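PDB 2Y7I: STM4351, which binds arginine with high specificity as a periplasmic binding protein of the bacterial solute-binding protein 3 family. Local coordinates for residues T7-T12 and E46-N51. Residues are numbered along the deposited sequence; the frame is centred on the assembly and turned at random.
Sequences TLHFGT and ECSFTN. With ZN (zinc ion), chain E.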
# COMPACT_ATOMS: atom_id res chain seq x y z
N THR A 7 19.06 15.60 4.05
CA THR A 7 19.43 14.34 3.41
C THR A 7 19.37 13.21 4.43
O THR A 7 20.08 13.23 5.44
CB THR A 7 20.83 14.42 2.74
OG1 THR A 7 20.81 15.44 1.74
CG2 THR A 7 21.19 13.09 2.07
N LEU A 8 18.51 12.24 4.15
CA LEU A 8 18.33 11.08 4.98
C LEU A 8 19.29 9.98 4.52
O LEU A 8 19.24 9.54 3.36
CB LEU A 8 16.87 10.62 4.90
CG LEU A 8 16.26 9.71 5.96
CD1 LEU A 8 16.46 10.28 7.36
CD2 LEU A 8 14.77 9.52 5.66
N HIS A 9 20.17 9.55 5.42
CA HIS A 9 21.21 8.57 5.10
C HIS A 9 20.73 7.17 5.47
O HIS A 9 20.51 6.88 6.64
CB HIS A 9 22.52 8.92 5.82
CG HIS A 9 23.03 10.30 5.53
ND1 HIS A 9 22.74 11.39 6.32
CD2 HIS A 9 23.81 10.77 4.53
CE1 HIS A 9 23.32 12.47 5.82
NE2 HIS A 9 23.97 12.12 4.73
N PHE A 10 20.56 6.32 4.45
CA PHE A 10 20.13 4.94 4.63
C PHE A 10 21.31 4.00 4.50
O PHE A 10 22.17 4.20 3.64
CB PHE A 10 19.12 4.54 3.55
CG PHE A 10 17.73 5.01 3.80
CD1 PHE A 10 17.33 6.28 3.38
CD2 PHE A 10 16.79 4.18 4.42
CE1 PHE A 10 16.00 6.72 3.59
CE2 PHE A 10 15.47 4.62 4.64
CZ PHE A 10 15.08 5.89 4.22
N GLY A 11 21.34 2.98 5.35
CA GLY A 11 22.27 1.87 5.19
C GLY A 11 21.49 0.71 4.61
O GLY A 11 20.33 0.50 4.97
N THR A 12 22.13 -0.03 3.71
CA THR A 12 21.55 -1.23 3.11
C THR A 12 22.66 -2.22 2.72
O THR A 12 23.86 -1.91 2.79
CB THR A 12 20.66 -0.90 1.87
OG1 THR A 12 19.82 -2.03 1.58
CG2 THR A 12 21.51 -0.58 0.65
N GLU A 46 16.30 14.58 0.51
CA GLU A 46 17.10 13.81 -0.43
C GLU A 46 17.48 12.50 0.25
O GLU A 46 17.44 12.39 1.49
CB GLU A 46 18.36 14.59 -0.82
CG GLU A 46 18.11 15.85 -1.66
CD GLU A 46 18.00 15.56 -3.15
OE1 GLU A 46 18.92 14.93 -3.71
OE2 GLU A 46 16.98 15.96 -3.77
N CYS A 47 17.85 11.51 -0.55
CA CYS A 47 18.18 10.18 -0.06
C CYS A 47 19.64 9.83 -0.35
O CYS A 47 20.15 10.09 -1.45
CB CYS A 47 17.27 9.15 -0.72
SG CYS A 47 17.24 7.60 0.14
N SER A 48 20.32 9.25 0.63
CA SER A 48 21.67 8.75 0.43
C SER A 48 21.78 7.31 0.93
O SER A 48 21.27 6.99 2.00
CB SER A 48 22.68 9.64 1.15
OG SER A 48 24.00 9.28 0.77
N PHE A 49 22.43 6.45 0.15
CA PHE A 49 22.59 5.04 0.53
C PHE A 49 24.04 4.64 0.77
O PHE A 49 24.94 5.05 0.03
CB PHE A 49 22.00 4.11 -0.53
CG PHE A 49 20.51 4.21 -0.65
CD1 PHE A 49 19.69 3.51 0.22
CD2 PHE A 49 19.94 5.01 -1.63
CE1 PHE A 49 18.30 3.62 0.12
CE2 PHE A 49 18.56 5.12 -1.74
CZ PHE A 49 17.74 4.41 -0.87
N THR A 50 24.26 3.85 1.81
CA THR A 50 25.56 3.23 2.08
C THR A 50 25.35 1.72 2.01
O THR A 50 24.45 1.18 2.66
CB THR A 50 26.11 3.66 3.45
OG1 THR A 50 26.21 5.08 3.49
CG2 THR A 50 27.50 3.05 3.72
N ASN A 51 26.18 1.06 1.20
CA ASN A 51 26.10 -0.37 0.95
C ASN A 51 27.20 -1.11 1.74
O ASN A 51 28.38 -0.87 1.53
CB ASN A 51 26.21 -0.62 -0.56
CG ASN A 51 26.34 -2.10 -0.93
OD1 ASN A 51 26.97 -2.43 -1.93
ND2 ASN A 51 25.74 -2.97 -0.14
ZN ZN E . 22.02 11.57 8.26
O HOH W 1 23.93 6.61 3.59
O HOH W 2 23.54 10.32 9.15
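Phe10 meets Phe49, Cys47 and the Ser48 carbonyl in the middle of the parallel strand pair, 7-12 beside 46-51, joined through helix 31-42 in a beta-alpha-beta crossover of the periplasmic binding protein fold. Five backbone hydrogen bonds fix the pairing: Leu8, Phe10 and Thr12 give their N-H to Glu46, Ser48 and Thr50 O, while Leu8 and Phe10 O accept from Ser48 and Thr50. The bond from Phe10 N to Ser48 O is short, 2.6 Å, and nearly linear at 169°.

Followed outward, Phe10 CB lies 3.5 Å from Phe49 CD1 and has Ser48 O, near the plane of the Phe10 ring at its edge, as second neighbour at 3.6 Å. A chi1 of -80° sets Phe10 CG beside its backbone N, where it approaches Phe49 CE1 at 4.0 Å. The two side chains run alongside each other, their ring planes inclined by 32°. On the ring, Phe10 CD1 comes 3.5 Å from Cys47 SG, an oblique sulfur-aromatic contact that Phe10 CE1 extends. Helix 31-42 covers this face, with Cys40 touching both Phe10 and Cys47.

Across the sheet, on the face of Thr7, His9 and Ser48, the imidazole CD2 of His9 packs 3.7 Å from Ser48 CB. CD2 lies across the ring from ND1, which coordinates zinc together with Asp67 and water 2; the His9 ND1-zinc bond measures 2.1 Å.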